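Lin1840 protein (Listeria innocua serovar 6a, PDB 4ZO7) probably hydrolyses terminal, non-reducing beta-D-glucosyl residues with release of beta-D-glucose, as a glycoside hydrolase of family 3. Local coordinates at residues 71-76 with 86-91; 132-137 with 184-189. The protein carries 2 engineered substitutions. All blocks are in the same frame, centred on the assembly; numbering follows the deposited sequence.

Contact 1: residues 71-76 with 86-91. With GLC (alpha-D-glucopyranose), chain I.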
loop_
_atom_site.group_PDB
_atom_site.type_symbol
_atom_site.label_atom_id
_atom_site.label_comp_id
_atom_site.label_asym_id
_atom_site.label_seq_id
_atom_site.Cartn_x
_atom_site.Cartn_y
_atom_site.Cartn_z
ATOM N N GLY A 71 3.744 -23.368 -41.715
ATOM C CA GLY A 71 4.744 -22.800 -42.609
ATOM C C GLY A 71 6.082 -22.597 -41.916
ATOM O O GLY A 71 7.114 -22.855 -42.480
ATOM N N ILE A 72 6.011 -22.132 -40.666
ATOM C CA ILE A 72 7.147 -21.807 -39.877
ATOM C C ILE A 72 7.801 -23.108 -39.469
ATOM O O ILE A 72 8.996 -23.258 -39.710
ATOM C CB ILE A 72 6.751 -21.016 -38.628
ATOM C CG1 ILE A 72 6.442 -19.569 -38.981
ATOM C CG2 ILE A 72 7.830 -21.163 -37.549
ATOM C CD1 ILE A 72 5.657 -18.851 -37.913
ATOM N N GLN A 73 7.015 -24.035 -38.883
ATOM C CA GLN A 73 7.527 -25.343 -38.468
ATOM C C GLN A 73 8.190 -26.053 -39.647
ATOM O O GLN A 73 9.295 -26.573 -39.521
ATOM C CB GLN A 73 6.456 -26.226 -37.850
ATOM C CG GLN A 73 7.002 -27.508 -37.185
ATOM C CD GLN A 73 7.729 -27.258 -35.849
ATOM O OE1 GLN A 73 8.858 -26.726 -35.831
ATOM N NE2 GLN A 73 7.096 -27.648 -34.736
ATOM N N GLU A 74 7.523 -26.038 -40.793
ATOM C CA GLU A 74 7.958 -26.830 -41.929
ATOM C C GLU A 74 9.269 -26.339 -42.521
ATOM O O GLU A 74 10.177 -27.119 -42.765
ATOM C CB GLU A 74 6.853 -26.850 -42.982
ATOM C CG GLU A 74 7.228 -27.549 -44.245
ATOM C CD GLU A 74 6.040 -27.652 -45.158
ATOM O OE1 GLU A 74 5.396 -26.619 -45.471
ATOM O OE2 GLU A 74 5.748 -28.788 -45.542
ATOM N N ALA A 75 9.364 -25.035 -42.734
ATOM C CA ALA A 75 10.630 -24.406 -43.093
ATOM C C ALA A 75 11.716 -24.580 -42.048
ATOM O O ALA A 75 12.860 -24.714 -42.392
ATOM C CB ALA A 75 10.450 -22.920 -43.363
ATOM N N TYR A 76 11.367 -24.539 -40.769
ATOM C CA TYR A 76 12.373 -24.658 -39.725
ATOM C C TYR A 76 13.006 -26.086 -39.686
ATOM O O TYR A 76 14.213 -26.227 -39.521
ATOM C CB TYR A 76 11.743 -24.270 -38.363
ATOM C CG TYR A 76 12.670 -24.351 -37.168
ATOM C CD1 TYR A 76 12.928 -25.557 -36.537
ATOM C CD2 TYR A 76 13.215 -23.223 -36.639
ATOM C CE1 TYR A 76 13.746 -25.620 -35.415
ATOM C CE2 TYR A 76 14.023 -23.270 -35.513
ATOM C CZ TYR A 76 14.291 -24.460 -34.908
ATOM O OH TYR A 76 15.114 -24.479 -33.816
ATOM N N LEU A 86 10.041 -26.651 -33.234
ATOM C CA LEU A 86 9.704 -25.476 -32.469
ATOM C C LEU A 86 8.530 -25.822 -31.559
ATOM O O LEU A 86 7.619 -26.577 -31.933
ATOM C CB LEU A 86 9.322 -24.303 -33.397
ATOM C CG LEU A 86 10.565 -23.678 -34.060
ATOM C CD1 LEU A 86 10.200 -23.000 -35.347
ATOM C CD2 LEU A 86 11.281 -22.712 -33.143
ATOM N N VAL A 87 8.565 -25.245 -30.365
ATOM C CA VAL A 87 7.349 -25.207 -29.533
ATOM C C VAL A 87 6.682 -23.816 -29.651
ATOM O O VAL A 87 7.362 -22.764 -29.589
ATOM C CB VAL A 87 7.628 -25.602 -28.072
ATOM C CG1 VAL A 87 8.703 -24.728 -27.432
ATOM C CG2 VAL A 87 6.334 -25.609 -27.294
ATOM N N PHE A 88 5.373 -23.850 -29.871
ATOM C CA PHE A 88 4.515 -22.720 -30.112
ATOM C C PHE A 88 3.663 -22.355 -28.876
ATOM O O PHE A 88 2.855 -23.137 -28.395
ATOM C CB PHE A 88 3.602 -23.030 -31.284
ATOM C CG PHE A 88 4.288 -22.946 -32.626
ATOM C CD1 PHE A 88 5.057 -23.993 -33.097
ATOM C CD2 PHE A 88 4.154 -21.827 -33.405
ATOM C CE1 PHE A 88 5.698 -23.928 -34.341
ATOM C CE2 PHE A 88 4.831 -21.717 -34.618
ATOM C CZ PHE A 88 5.593 -22.780 -35.100
ATOM N N MET A 89 3.806 -21.119 -28.431
ATOM C CA MET A 89 3.161 -20.642 -27.190
ATOM C C MET A 89 2.278 -19.421 -27.473
ATOM O O MET A 89 2.544 -18.644 -28.397
ATOM C CB MET A 89 4.236 -20.302 -26.167
ATOM C CG MET A 89 5.194 -21.479 -25.928
ATOM S SD MET A 89 5.960 -21.210 -24.335
ATOM C CE MET A 89 7.323 -22.317 -24.606
ATOM N N ALA A 90 1.195 -19.291 -26.720
ATOM C CA ALA A 90 0.250 -18.175 -26.975
ATOM C C ALA A 90 -0.532 -17.783 -25.732
ATOM O O ALA A 90 -0.646 -18.534 -24.751
ATOM C CB ALA A 90 -0.719 -18.562 -28.061
ATOM N N ASP A 91 -1.116 -16.615 -25.816
ATOM C CA ASP A 91 -1.905 -16.075 -24.729
ATOM C C ASP A 91 -3.373 -16.457 -24.948
ATOM O O ASP A 91 -4.105 -15.774 -25.660
ATOM C CB ASP A 91 -1.729 -14.544 -24.724
ATOM C CG ASP A 91 -0.475 -14.110 -24.025
ATOM O OD1 ASP A 91 -0.216 -14.510 -22.865
ATOM O OD2 ASP A 91 0.256 -13.347 -24.607
HETATM C C1 GLC I . 4.205 -10.580 -20.845
HETATM C C2 GLC I . 3.004 -10.566 -19.859
HETATM C C3 GLC I . 2.337 -11.942 -19.784
HETATM C C4 GLC I . 2.076 -12.534 -21.165
HETATM C C5 GLC I . 3.350 -12.505 -21.981
HETATM C C6 GLC I . 3.135 -13.078 -23.390
HETATM O O1 GLC I . 5.358 -11.278 -20.380
HETATM O O2 GLC I . 3.351 -10.248 -18.532
HETATM O O3 GLC I . 1.163 -11.908 -19.005
HETATM O O4 GLC I . 1.676 -13.850 -20.984
HETATM O O5 GLC I . 3.822 -11.165 -22.086
HETATM O O6 GLC I . 2.283 -12.226 -24.082
#

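Contact 2: residues 132-137 with 184-189. With GLC (alpha-D-glucopyranose), chain I.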
loop_
_atom_site.group_PDB
_atom_site.type_symbol
_atom_site.label_atom_id
_atom_site.label_comp_id
_atom_site.label_asym_id
_atom_site.label_seq_id
_atom_site.Cartn_x
_atom_site.Cartn_y
_atom_site.Cartn_z
ATOM N N HIS A 132 0.601 -24.904 -28.664
ATOM C CA HIS A 132 0.969 -26.024 -27.818
ATOM C C HIS A 132 0.889 -25.680 -26.321
ATOM O O HIS A 132 0.689 -26.593 -25.511
ATOM C CB HIS A 132 2.403 -26.459 -28.092
ATOM C CG HIS A 132 2.681 -26.800 -29.519
ATOM N ND1 HIS A 132 3.899 -26.556 -30.108
ATOM C CD2 HIS A 132 1.903 -27.335 -30.478
ATOM C CE1 HIS A 132 3.877 -26.969 -31.363
ATOM N NE2 HIS A 132 2.677 -27.451 -31.613
ATOM N N VAL A 133 1.122 -24.395 -25.999
ATOM C CA VAL A 133 1.207 -23.861 -24.636
ATOM C C VAL A 133 0.394 -22.596 -24.575
ATOM O O VAL A 133 0.442 -21.764 -25.510
ATOM C CB VAL A 133 2.643 -23.425 -24.231
ATOM C CG1 VAL A 133 2.681 -22.956 -22.774
ATOM C CG2 VAL A 133 3.637 -24.540 -24.442
ATOM N N THR A 134 -0.359 -22.439 -23.496
ATOM C CA THR A 134 -1.005 -21.162 -23.192
ATOM C C THR A 134 -0.464 -20.495 -21.949
ATOM O O THR A 134 -0.163 -21.180 -20.966
ATOM C CB THR A 134 -2.508 -21.286 -22.996
ATOM O OG1 THR A 134 -3.005 -19.985 -22.718
ATOM C CG2 THR A 134 -2.868 -22.229 -21.857
ATOM N N PHE A 135 -0.400 -19.154 -21.963
ATOM C CA PHE A 135 0.157 -18.433 -20.838
ATOM C C PHE A 135 -0.986 -18.154 -19.874
ATOM O O PHE A 135 -1.401 -17.003 -19.672
ATOM C CB PHE A 135 0.894 -17.145 -21.263
ATOM C CG PHE A 135 2.093 -17.359 -22.173
ATOM C CD1 PHE A 135 3.130 -18.215 -21.815
ATOM C CD2 PHE A 135 2.159 -16.724 -23.359
ATOM C CE1 PHE A 135 4.237 -18.392 -22.652
ATOM C CE2 PHE A 135 3.257 -16.830 -24.182
ATOM C CZ PHE A 135 4.324 -17.689 -23.819
ATOM N N SER A 136 -1.484 -19.228 -19.292
ATOM C CA SER A 136 -2.598 -19.202 -18.323
ATOM C C SER A 136 -2.537 -20.488 -17.463
ATOM O O SER A 136 -2.047 -21.505 -17.933
ATOM C CB SER A 136 -3.912 -19.135 -19.111
ATOM O OG SER A 136 -5.109 -19.237 -18.334
ATOM N N PRO A 137 -3.023 -20.461 -16.193
ATOM C CA PRO A 137 -3.682 -19.385 -15.498
ATOM C C PRO A 137 -2.762 -18.278 -14.930
ATOM O O PRO A 137 -1.579 -18.488 -14.613
ATOM C CB PRO A 137 -4.371 -20.104 -14.339
ATOM C CG PRO A 137 -3.410 -21.174 -13.988
ATOM C CD PRO A 137 -2.768 -21.592 -15.291
ATOM N N GLU A 184 -5.963 -32.374 -28.417
ATOM C CA GLU A 184 -6.886 -31.252 -28.212
ATOM C C GLU A 184 -6.688 -30.573 -26.864
ATOM O O GLU A 184 -7.314 -29.567 -26.623
ATOM C CB GLU A 184 -8.322 -31.716 -28.269
ATOM C CG GLU A 184 -8.644 -32.303 -29.623
ATOM C CD GLU A 184 -10.033 -32.864 -29.683
ATOM O OE1 GLU A 184 -10.719 -32.935 -28.613
ATOM O OE2 GLU A 184 -10.417 -33.212 -30.807
ATOM N N GLN A 185 -5.848 -31.159 -26.011
ATOM C CA GLN A 185 -5.314 -30.527 -24.764
ATOM C C GLN A 185 -3.986 -29.896 -25.067
ATOM O O GLN A 185 -3.361 -30.283 -26.005
ATOM C CB GLN A 185 -5.058 -31.572 -23.689
ATOM C CG GLN A 185 -6.216 -32.535 -23.466
ATOM C CD GLN A 185 -7.420 -31.892 -22.841
ATOM O OE1 GLN A 185 -8.453 -32.537 -22.717
ATOM N NE2 GLN A 185 -7.324 -30.626 -22.449
ATOM N N MET A 186 -3.557 -28.929 -24.244
ATOM C CA MET A 186 -2.289 -28.216 -24.425
ATOM C C MET A 186 -1.655 -27.936 -23.065
ATOM O O MET A 186 -2.295 -28.053 -22.006
ATOM C CB MET A 186 -2.590 -26.882 -25.111
ATOM C CG MET A 186 -3.337 -25.878 -24.227
ATOM S SD MET A 186 -3.989 -24.436 -25.107
ATOM C CE MET A 186 -2.618 -23.862 -26.083
ATOM N N ALA A 187 -0.407 -27.500 -23.074
ATOM C CA ALA A 187 0.271 -27.223 -21.802
ATOM C C ALA A 187 -0.171 -25.866 -21.212
ATOM O O ALA A 187 -0.426 -24.909 -21.954
ATOM C CB ALA A 187 1.771 -27.316 -21.996
ATOM N N ALA A 188 -0.280 -25.796 -19.881
ATOM C CA ALA A 188 -0.489 -24.543 -19.169
ATOM C C ALA A 188 0.811 -24.049 -18.614
ATOM O O ALA A 188 1.717 -24.871 -18.243
ATOM C CB ALA A 188 -1.463 -24.721 -18.008
ATOM N N CYS A 189 0.882 -22.723 -18.509
ATOM C CA CYS A 189 1.989 -21.989 -17.971
ATOM C C CYS A 189 1.429 -21.068 -16.912
ATOM O O CYS A 189 0.782 -20.052 -17.237
ATOM C CB CYS A 189 2.663 -21.120 -19.023
ATOM S SG CYS A 189 4.073 -20.118 -18.413
HETATM C C1 GLC I . 4.205 -10.580 -20.845
HETATM C C2 GLC I . 3.004 -10.566 -19.859
HETATM C C3 GLC I . 2.337 -11.942 -19.784
HETATM C C4 GLC I . 2.076 -12.534 -21.165
HETATM C C5 GLC I . 3.350 -12.505 -21.981
HETATM C C6 GLC I . 3.135 -13.078 -23.390
HETATM O O1 GLC I . 5.358 -11.278 -20.380
HETATM O O2 GLC I . 3.351 -10.248 -18.532
HETATM O O3 GLC I . 1.163 -11.908 -19.005
HETATM O O4 GLC I . 1.676 -13.850 -20.984
HETATM O O5 GLC I . 3.822 -11.165 -22.086
HETATM O O6 GLC I . 2.283 -12.226 -24.082
#

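Contact 1: residues 71-76 with 86-91
Leu-86 sets CG and both methyls over one face of the Tyr-76 ring, packing helix 66-79 against the start of strand 87-90 in a beta-alpha-beta unit (59-61, 66-79, 87-90) of the N-terminal TIM-barrel-type domain. Its CG stands 3.6 Å from the centroid of the Tyr-76 ring and almost on the ring normal, a CH-pi contact, while the two methyls spread over the same face, CD1 nearest CD2 of Tyr-76 and CD2 nearest CE2. A branched leucine suits this place because its fork spreads over an aromatic face. Ile-72 adds a second apolar layer. With CG2 anti to the backbone N, that methyl is wedged between CD1 of Leu-86 and CZ of Phe-88, 3.7 Å from each. Phe-88, first of the strand's side chains to face the helix, offers its ring edge rather than its face, and NE2 of Gln-73 lies in the plane of that edge.

At the polar edge of the contact Gln-73 bends at chi2 (73°), bringing its amide alongside the backbone of Leu-86. Its OE1 and NE2 both bond to Leu-86, which fixes the rotation of the amide; NE2 has a second acceptor in Pro-345 O. Glutamine, carrying a donor and an acceptor, can thus serve a single residue's N-H and C=O. Leu-86 N reaches a lone pair of Gln-73 OE1 at 2.9 Å, and Gln-73 NE2 returns a bond of 3.0 Å to Leu-86 O.

Contact 2: residues 132-137 with 184-189
Met-186 and Thr-134 cross at about a right angle where strands 133-134 and 187-193 run parallel as neighbours in the barrel-type sheet. Met-186 bends at chi3 (-48°), which lays CE against the peptide between Val-133 and Thr-134, 3.6 Å from Val-133 C, with SD beside CB and CG2 of Thr-134. A long, flexible thioether can follow the backbone in this way. Thr-134 turns OG1 from the methionine to Val-92 O, so its methyl and hydroxyl serve different neighbours.

On the other face of the sheet Val-133 sets CG2 near Ala-187 CB and CG1 near Cys-189 CB; the short alanine leaves the Val-133 methyls and the Cys-189 side chain to pack on that face. Further along, Cys-189 places SG, anti to its backbone N, at the edge of the Phe-135 ring, a sulfur-aromatic contact of 4.0 Å to CD1. Phe-135 is the centre of an inverse gamma turn. The CD1 side of its ring meets the sulfur, while CD2 and CE2 come 3.8 Å from C6 of the bound glucose and CB 3.4 Å from its O4.

The backbone ladder holds this register: Ala-187 N donates to His-132 O, and Thr-134 N to Ala-187 O at 2.9 Å. Around the turn, Cys-189 N bonds to Ser-136 O, from above its carbonyl plane, and weakly to Thr-134 O. A cis peptide precedes Pro-137, whose CD rests near Ala-188 CB.

Strand 87-90 flanks 133-134 and strand 233-236 flanks 187-193, where Leu-233 and Met-235 touch Cys-189. Helix 158-173 covers the face of Thr-134, Ser-136 and Pro-137 through Tyr-172, Met-168 and Val-169.

Overall arrangement
From the N terminus, contact 1 comes first: it closes the short connection between helix 66-79 and strand 87-90. Contact 2 opens after it has ended and closes a much longer excursion, residues 138-183, that includes helix 158-173. The two therefore follow in series, neither nested nor crossed, with centres about 15 Å apart. They meet in the parallel sheet, where strands 87-90 and 133-134 are neighbours: Ala-90 N probably bonds to Val-133 O, and Phe-135 N to Ala-90 O. Contact 1 thus ties an outer helix to the sheet and contact 2 extends it to strand 187-193. Both reach the same glucose, through Asp-91, whose OD1 accepts a hydrogen bond from O4, and through Phe-135.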